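Long-range contacts in Myo-inositol phosphohydrolase (Mitsuokella multacida, PDB 4WU3), which probably removes phosphate groups from myo-inositol phosphates such as phytate, as a phosphatase of the protein-tyrosine-phosphatase-like family: residues Leu160-Lys164 with Tyr189-Thr194; Met359-Phe363 with Pro380-Asp386. The protein carries 2 engineered substitutions. All blocks are in the same frame, centred on the assembly; numbering follows the deposited sequence.

Contact 1: Leu160-Lys164 with Tyr189-Thr194; sequences LASLK and YNKVRT
The end of helix 149-161 meets the edge of a small antiparallel sheet here, with Val192 of strand 192-193 packed against Leu160, Leu163 and Lys164. A type I beta turn runs from Ala161 to Lys164. The backbones come nearest at Lys164 and Val192, whose CA atoms are 6.4 Å apart. Val192 has CG1 anti to its own N (chi1 -173°), which splits its two methyls between different partners. Val192 CG1 lies 3.4 Å from the carbonyl O of Leu160 and also meets Leu160 CD2. Val192 CG2 faces the turn and is 3.9 Å from Lys164 CG. The extended Lys164 chain runs obliquely over Val192, touching it with CG and CE. Further along the chain, Leu160 CD1 comes to 3.8 Å from Thr194 CG2, the two side chains crossing at about a right angle. Thr194 is also the N-cap of helix 195-201.

The one hydrogen bond between the segments joins Tyr189 OH to Leu163 O at 2.6 Å. The acceptor sits at the ring edge, in the ring plane. The hydroxyl approaches at a C=O...O angle of 134°, tilted 18° from the carbonyl plane. Leu129 of the neighbouring strand 126-129 touches Tyr189, Leu163 and Val192, while Trp136 lies against both leucines. A buried phenol thus satisfies a main-chain carbonyl within the turn. The single polar link between the segments is therefore at Tyr189, and the other contacts are mainly aliphatic.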
ATOM      1  N   LEU A 160      18.164  23.843   6.135  1.00 11.59           N
ATOM      2  CA  LEU A 160      19.386  24.290   5.491  1.00 12.08           C
ATOM      3  C   LEU A 160      19.915  25.565   6.156  1.00 14.00           C
ATOM      4  O   LEU A 160      21.126  25.722   6.367  1.00 12.34           O
ATOM      5  CB  LEU A 160      19.119  24.538   4.002  1.00 11.97           C
ATOM      6  CG  LEU A 160      18.954  23.261   3.176  1.00 12.78           C
ATOM      7  CD1 LEU A 160      18.259  23.502   1.849  1.00 12.18           C
ATOM      8  CD2 LEU A 160      20.322  22.641   2.942  1.00 14.12           C
ATOM      9  N   ALA A 161      18.998  26.472   6.490  1.00 14.76           N
ATOM     10  CA  ALA A 161      19.372  27.728   7.119  1.00 15.38           C
ATOM     11  C   ALA A 161      20.115  27.460   8.418  1.00 14.34           C
ATOM     12  O   ALA A 161      21.031  28.187   8.763  1.00 16.20           O
ATOM     13  CB  ALA A 161      18.147  28.597   7.373  1.00 15.79           C
ATOM     14  N   SER A 162      19.739  26.402   9.119  1.00 14.50           N
ATOM     15  CA  SER A 162      20.368  26.071  10.398  1.00 16.18           C
ATOM     16  C   SER A 162      21.853  25.652  10.265  1.00 15.90           C
ATOM     17  O   SER A 162      22.557  25.531  11.264  1.00 17.05           O
ATOM     18  CB  SER A 162      19.574  24.968  11.099  1.00 15.23           C
ATOM     19  OG  SER A 162      19.848  23.706  10.511  1.00 16.31           O
ATOM     20  N   LEU A 163      22.325  25.435   9.041  1.00 16.62           N
ATOM     21  CA  LEU A 163      23.719  25.033   8.811  1.00 16.54           C
ATOM     22  C   LEU A 163      24.632  26.222   8.468  1.00 17.90           C
ATOM     23  O   LEU A 163      25.863  26.101   8.481  1.00 16.28           O
ATOM     24  CB  LEU A 163      23.796  23.994   7.686  1.00 15.83           C
ATOM     25  CG  LEU A 163      22.823  22.813   7.769  1.00 16.21           C
ATOM     26  CD1 LEU A 163      22.948  21.893   6.560  1.00 15.30           C
ATOM     27  CD2 LEU A 163      23.057  22.042   9.056  1.00 15.86           C
ATOM     28  N   LYS A 164      24.026  27.360   8.148  1.00 18.55           N
ATOM     29  CA  LYS A 164      24.773  28.574   7.865  1.00 21.68           C
ATOM     30  C   LYS A 164      25.340  29.061   9.190  1.00 24.20           C
ATOM     31  O   LYS A 164      24.829  28.738  10.247  1.00 30.55           O
ATOM     32  CB  LYS A 164      23.863  29.624   7.234  1.00 22.89           C
ATOM     33  CG  LYS A 164      23.142  29.126   5.994  1.00 26.03           C
ATOM     34  CD  LYS A 164      22.271  30.205   5.359  1.00 30.66           C
ATOM     35  CE  LYS A 164      21.605  29.690   4.094  1.00 34.49           C
ATOM     36  NZ  LYS A 164      21.071  30.779   3.227  1.00 38.44           N
ATOM     37  N   TYR A 189      32.600  23.603   4.216  1.00 12.62           N
ATOM     38  CA  TYR A 189      31.785  24.354   3.286  1.00 12.71           C
ATOM     39  C   TYR A 189      31.740  25.815   3.704  1.00 13.53           C
ATOM     40  O   TYR A 189      31.922  26.146   4.874  1.00 15.06           O
ATOM     41  CB  TYR A 189      30.357  23.779   3.251  1.00 11.57           C
ATOM     42  CG  TYR A 189      29.607  23.849   4.569  1.00 11.13           C
ATOM     43  CD1 TYR A 189      29.758  22.856   5.542  1.00 11.17           C
ATOM     44  CD2 TYR A 189      28.726  24.896   4.840  1.00 10.37           C
ATOM     45  CE1 TYR A 189      29.062  22.916   6.746  1.00 11.27           C
ATOM     46  CE2 TYR A 189      28.035  24.964   6.036  1.00  9.57           C
ATOM     47  CZ  TYR A 189      28.202  23.977   6.985  1.00 11.14           C
ATOM     48  OH  TYR A 189      27.507  24.047   8.177  1.00 12.26           O
ATOM     49  N   ASN A 190      31.486  26.685   2.745  1.00 14.84           N
ATOM     50  CA  ASN A 190      31.199  28.074   3.056  1.00 19.30           C
ATOM     51  C   ASN A 190      29.979  28.547   2.274  1.00 20.39           C
ATOM     52  O   ASN A 190      29.742  29.743   2.137  1.00 20.65           O
ATOM     53  CB  ASN A 190      32.409  28.946   2.752  1.00 21.97           C
ATOM     54  CG  ASN A 190      32.841  28.849   1.314  1.00 27.42           C
ATOM     55  OD1 ASN A 190      32.025  28.583   0.426  1.00 30.54           O
ATOM     56  ND2 ASN A 190      34.129  29.066   1.070  1.00 28.08           N
ATOM     57  N   LYS A 191      29.210  27.581   1.782  1.00 20.83           N
ATOM     58  CA  LYS A 191      27.973  27.831   1.053  1.00 21.97           C
ATOM     59  C   LYS A 191      26.909  26.808   1.396  1.00 15.77           C
ATOM     60  O   LYS A 191      27.182  25.620   1.412  1.00 14.42           O
ATOM     61  CB  LYS A 191      28.231  27.700  -0.433  1.00 25.05           C
ATOM     62  CG  LYS A 191      28.406  29.003  -1.145  1.00 32.16           C
ATOM     63  CD  LYS A 191      28.485  28.773  -2.647  1.00 38.04           C
ATOM     64  CE  LYS A 191      29.913  28.636  -3.132  1.00 37.47           C
ATOM     65  NZ  LYS A 191      29.922  28.424  -4.603  1.00 38.94           N
ATOM     66  N   VAL A 192      25.691  27.272   1.623  1.00 13.82           N
ATOM     67  CA  VAL A 192      24.549  26.384   1.820  1.00 12.74           C
ATOM     68  C   VAL A 192      23.449  26.811   0.846  1.00 12.06           C
ATOM     69  O   VAL A 192      23.071  27.978   0.809  1.00 12.61           O
ATOM     70  CB  VAL A 192      24.033  26.447   3.268  1.00 13.49           C
ATOM     71  CG1 VAL A 192      22.966  25.384   3.506  1.00 14.36           C
ATOM     72  CG2 VAL A 192      25.184  26.279   4.261  1.00 13.71           C
ATOM     73  N   ARG A 193      22.959  25.877   0.040  1.00 10.80           N
ATOM     74  CA  ARG A 193      21.997  26.203  -1.004  1.00 11.09           C
ATOM     75  C   ARG A 193      20.913  25.140  -1.107  1.00 11.35           C
ATOM     76  O   ARG A 193      21.164  23.962  -0.864  1.00 10.04           O
ATOM     77  CB  ARG A 193      22.699  26.342  -2.364  1.00 11.66           C
ATOM     78  CG  ARG A 193      23.624  27.552  -2.472  1.00 12.85           C
ATOM     79  CD  ARG A 193      24.411  27.592  -3.770  1.00 13.82           C
ATOM     80  NE  ARG A 193      25.372  26.503  -3.881  1.00 15.31           N
ATOM     81  CZ  ARG A 193      26.139  26.292  -4.948  1.00 16.26           C
ATOM     82  NH1 ARG A 193      26.056  27.103  -5.991  1.00 18.29           N
ATOM     83  NH2 ARG A 193      26.992  25.273  -4.971  1.00 16.34           N
ATOM     84  N   THR A 194      19.701  25.574  -1.447  1.00 11.63           N
ATOM     85  CA  THR A 194      18.668  24.672  -1.946  1.00 11.02           C
ATOM     86  C   THR A 194      19.080  24.239  -3.337  1.00 10.50           C
ATOM     87  O   THR A 194      19.950  24.862  -3.945  1.00 10.73           O
ATOM     88  CB  THR A 194      17.313  25.374  -2.089  1.00 11.29           C
ATOM     89  OG1 THR A 194      17.434  26.468  -3.011  1.00 10.15           O
ATOM     90  CG2 THR A 194      16.825  25.878  -0.749  1.00 11.79           C
TER

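Contact 2: Met359-Phe363 with Pro380-Asp386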
ATOM      1  N   MET A 359      -6.971  45.140  26.192  1.00 12.41           N
ATOM      2  CA  MET A 359      -5.609  45.353  26.643  1.00 14.29           C
ATOM      3  C   MET A 359      -5.580  46.028  28.008  1.00 16.11           C
ATOM      4  O   MET A 359      -4.502  46.236  28.580  1.00 17.79           O
ATOM      5  CB  MET A 359      -4.841  46.169  25.614  1.00 13.69           C
ATOM      6  CG  MET A 359      -4.717  45.459  24.275  1.00 13.80           C
ATOM      7  SD  MET A 359      -3.872  43.876  24.464  1.00 15.30           S
ATOM      8  CE  MET A 359      -5.217  42.720  24.632  1.00 14.23           C
ATOM      9  N   ASN A 360      -6.761  46.355  28.538  1.00 16.78           N
ATOM     10  CA  ASN A 360      -6.881  46.839  29.918  1.00 18.06           C
ATOM     11  C   ASN A 360      -7.271  45.730  30.899  1.00 18.15           C
ATOM     12  O   ASN A 360      -7.392  45.979  32.099  1.00 20.55           O
ATOM     13  CB  ASN A 360      -7.916  47.968  30.013  1.00 18.18           C
ATOM     14  CG  ASN A 360      -7.562  49.166  29.154  1.00 18.71           C
ATOM     15  OD1 ASN A 360      -6.476  49.732  29.272  1.00 22.81           O
ATOM     16  ND2 ASN A 360      -8.486  49.571  28.299  1.00 18.34           N
ATOM     17  N   SER A 361      -7.474  44.514  30.392  1.00 16.45           N
ATOM     18  CA  SER A 361      -7.957  43.402  31.215  1.00 16.81           C
ATOM     19  C   SER A 361      -6.903  42.912  32.202  1.00 15.83           C
ATOM     20  O   SER A 361      -5.724  43.213  32.061  1.00 15.65           O
ATOM     21  CB  SER A 361      -8.396  42.227  30.333  1.00 17.01           C
ATOM     22  OG  SER A 361      -9.591  42.530  29.631  1.00 18.03           O
ATOM     23  N   ALA A 362      -7.339  42.148  33.200  1.00 15.89           N
ATOM     24  CA  ALA A 362      -6.412  41.517  34.143  1.00 17.28           C
ATOM     25  C   ALA A 362      -5.762  40.285  33.524  1.00 16.29           C
ATOM     26  O   ALA A 362      -6.391  39.554  32.756  1.00 14.94           O
ATOM     27  CB  ALA A 362      -7.139  41.127  35.422  1.00 16.61           C
ATOM     28  N   PHE A 363      -4.497  40.061  33.852  1.00 18.31           N
ATOM     29  CA  PHE A 363      -3.838  38.811  33.484  1.00 19.60           C
ATOM     30  C   PHE A 363      -4.594  37.629  34.087  1.00 21.11           C
ATOM     31  O   PHE A 363      -5.205  37.742  35.157  1.00 22.46           O
ATOM     32  CB  PHE A 363      -2.389  38.796  33.973  1.00 20.14           C
ATOM     33  CG  PHE A 363      -1.468  39.693  33.191  1.00 21.43           C
ATOM     34  CD1 PHE A 363      -1.834  40.181  31.947  1.00 21.51           C
ATOM     35  CD2 PHE A 363      -0.218  40.013  33.684  1.00 21.54           C
ATOM     36  CE1 PHE A 363      -0.974  40.989  31.226  1.00 21.61           C
ATOM     37  CE2 PHE A 363       0.642  40.821  32.966  1.00 21.83           C
ATOM     38  CZ  PHE A 363       0.263  41.307  31.737  1.00 21.14           C
ATOM     39  N   PRO A 380       5.614  39.989  32.052  1.00 22.37           N
ATOM     40  CA  PRO A 380       6.017  40.830  30.935  1.00 21.13           C
ATOM     41  C   PRO A 380       5.626  42.272  31.190  1.00 20.53           C
ATOM     42  O   PRO A 380       4.757  42.538  32.015  1.00 17.96           O
ATOM     43  CB  PRO A 380       5.208  40.271  29.772  1.00 19.13           C
ATOM     44  CG  PRO A 380       3.957  39.792  30.417  1.00 20.92           C
ATOM     45  CD  PRO A 380       4.350  39.288  31.784  1.00 21.73           C
ATOM     46  N   THR A 381       6.273  43.194  30.489  1.00 25.02           N
ATOM     47  CA  THR A 381       5.934  44.603  30.616  1.00 23.23           C
ATOM     48  C   THR A 381       4.537  44.825  30.056  1.00 21.38           C
ATOM     49  O   THR A 381       4.146  44.169  29.097  1.00 18.82           O
ATOM     50  CB  THR A 381       6.930  45.511  29.868  1.00 22.48           C
ATOM     51  OG1 THR A 381       6.482  46.871  29.947  1.00 21.81           O
ATOM     52  CG2 THR A 381       7.047  45.111  28.392  1.00 25.20           C
ATOM     53  N   ARG A 382       3.797  45.748  30.664  1.00 19.77           N
ATOM     54  CA  ARG A 382       2.476  46.129  30.180  1.00 19.83           C
ATOM     55  C   ARG A 382       2.556  47.430  29.407  1.00 18.38           C
ATOM     56  O   ARG A 382       1.554  48.124  29.198  1.00 17.76           O
ATOM     57  CB  ARG A 382       1.493  46.297  31.337  1.00 22.29           C
ATOM     58  CG  ARG A 382       0.928  45.001  31.902  1.00 25.53           C
ATOM     59  CD  ARG A 382      -0.319  45.252  32.751  1.00 26.12           C
ATOM     60  NE  ARG A 382      -1.526  45.450  31.937  1.00 26.35           N
ATOM     61  CZ  ARG A 382      -2.588  44.642  31.946  1.00 28.73           C
ATOM     62  NH1 ARG A 382      -3.626  44.902  31.168  1.00 25.97           N
ATOM     63  NH2 ARG A 382      -2.626  43.577  32.740  1.00 29.95           N
ATOM     64  N   LYS A 383       3.753  47.755  28.953  1.00 17.91           N
ATOM     65  CA  LYS A 383       3.965  49.015  28.277  1.00 16.79           C
ATOM     66  C   LYS A 383       3.233  49.134  26.934  1.00 17.10           C
ATOM     67  O   LYS A 383       3.356  48.292  26.046  1.00 15.80           O
ATOM     68  CB  LYS A 383       5.457  49.238  28.087  1.00 16.93           C
ATOM     69  CG  LYS A 383       5.750  50.485  27.318  1.00 16.14           C
ATOM     70  CD  LYS A 383       5.851  50.178  25.846  1.00 15.63           C
ATOM     71  CE  LYS A 383       5.861  51.492  25.108  1.00 15.62           C
ATOM     72  NZ  LYS A 383       6.222  51.328  23.685  1.00 16.21           N
ATOM     73  N   GLY A 384       2.483  50.211  26.780  1.00 16.78           N
ATOM     74  CA  GLY A 384       1.792  50.456  25.526  1.00 15.94           C
ATOM     75  C   GLY A 384       0.350  49.958  25.526  1.00 14.73           C
ATOM     76  O   GLY A 384      -0.474  50.392  24.715  1.00 13.77           O
ATOM     77  N   LEU A 385       0.040  49.053  26.444  1.00 14.29           N
ATOM     78  CA  LEU A 385      -1.274  48.424  26.484  1.00 15.41           C
ATOM     79  C   LEU A 385      -2.397  49.434  26.708  1.00 16.43           C
ATOM     80  O   LEU A 385      -3.502  49.280  26.184  1.00 13.06           O
ATOM     81  CB  LEU A 385      -1.319  47.360  27.574  1.00 16.37           C
ATOM     82  CG  LEU A 385      -0.493  46.093  27.355  1.00 18.87           C
ATOM     83  CD1 LEU A 385      -0.815  45.081  28.440  1.00 20.56           C
ATOM     84  CD2 LEU A 385      -0.739  45.478  25.989  1.00 20.10           C
ATOM     85  N   ASP A 386      -2.110  50.475  27.481  1.00 18.19           N
ATOM     86  CA  ASP A 386      -3.125  51.482  27.796  1.00 20.01           C
ATOM     87  C   ASP A 386      -3.586  52.288  26.566  1.00 18.36           C
ATOM     88  O   ASP A 386      -4.647  52.914  26.589  1.00 16.73           O
ATOM     89  CB  ASP A 386      -2.613  52.424  28.899  1.00 24.14           C
ATOM     90  CG  ASP A 386      -1.298  53.084  28.543  1.00 23.93           C
ATOM     91  OD1 ASP A 386      -0.264  52.377  28.517  1.00 25.86           O
ATOM     92  OD2 ASP A 386      -1.295  54.309  28.299  1.00 26.83           O
TER
HETATM   93  O   HOH W   1      -7.315  52.120  26.740  1.00 19.37           O
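The CA atoms of Met359 and Leu385 are 5.3 Å apart, where an irregular loop, 359-363, passes a type II beta turn from Arg382 to Leu385. The turn closes through Leu385 N and Arg382 O, and Gly384 takes a positive phi. An ST turn overlaps its start, in which Thr381 OG1 accepts from Lys383 N. The chain then enters the short, weakly bonded helix 385-388.

Arg382 carries much of the contact, bonded at its guanidinium edge to two carbonyls and stacked by a face on an aromatic ring. Arg382 NH1 binds Ser361 O at 2.8 Å, in the carbonyl plane and with an N-H...O angle of 153°. The same Arg382 NH1 reaches Met359 O at 3.0 Å, but from above that carbonyl plane. A weak bond from Arg382 NH2 also goes to Ser361 O. The bend at chi3 (79°) turns the guanidinium back over Phe363, where it lies flat on the ring in a cation-pi stack. The planes are 22° apart, and Arg382 NH2 stands over one face toward the rim, 3.4 Å from Phe363 CE1. Stacking and in-plane bonds together restrict the rotation of the group. Phe363 CE2 also meets Pro380 CD, and both residues touch Leu573 of helix 564-573.

At the other end, Met359 SD lies 3.8 Å from Leu385 CD2, their side chains crossing at about a right angle. Asn360 ND2 has Gln411 OE1 as a partner. It also donates to a water, which passes a hydrogen bond on to Asp386 O at 2.8 Å.

In the fold
Contact 1 closes before contact 2 opens along the chain. Their centres are 41 Å apart and their nearest atoms about 28 Å, so they do not touch. Contact 1 joins helix 149-161 to strand 192-193, the edge strand of a four-stranded antiparallel sheet. Contact 2 closes the loop between strand 357-358 and helix 385-388, beside helix 564-573. Strand 357-358 borders a five-stranded mixed sheet. An earlier sheet, of strands 65-66, 91-94, 237-241, 116-122 and 205-211, has the same strand order, consistent with two phosphatase-like halves. The two contacts share no sheet or helix. Neither includes a residue that lines the inositol tetrakisphosphate pockets.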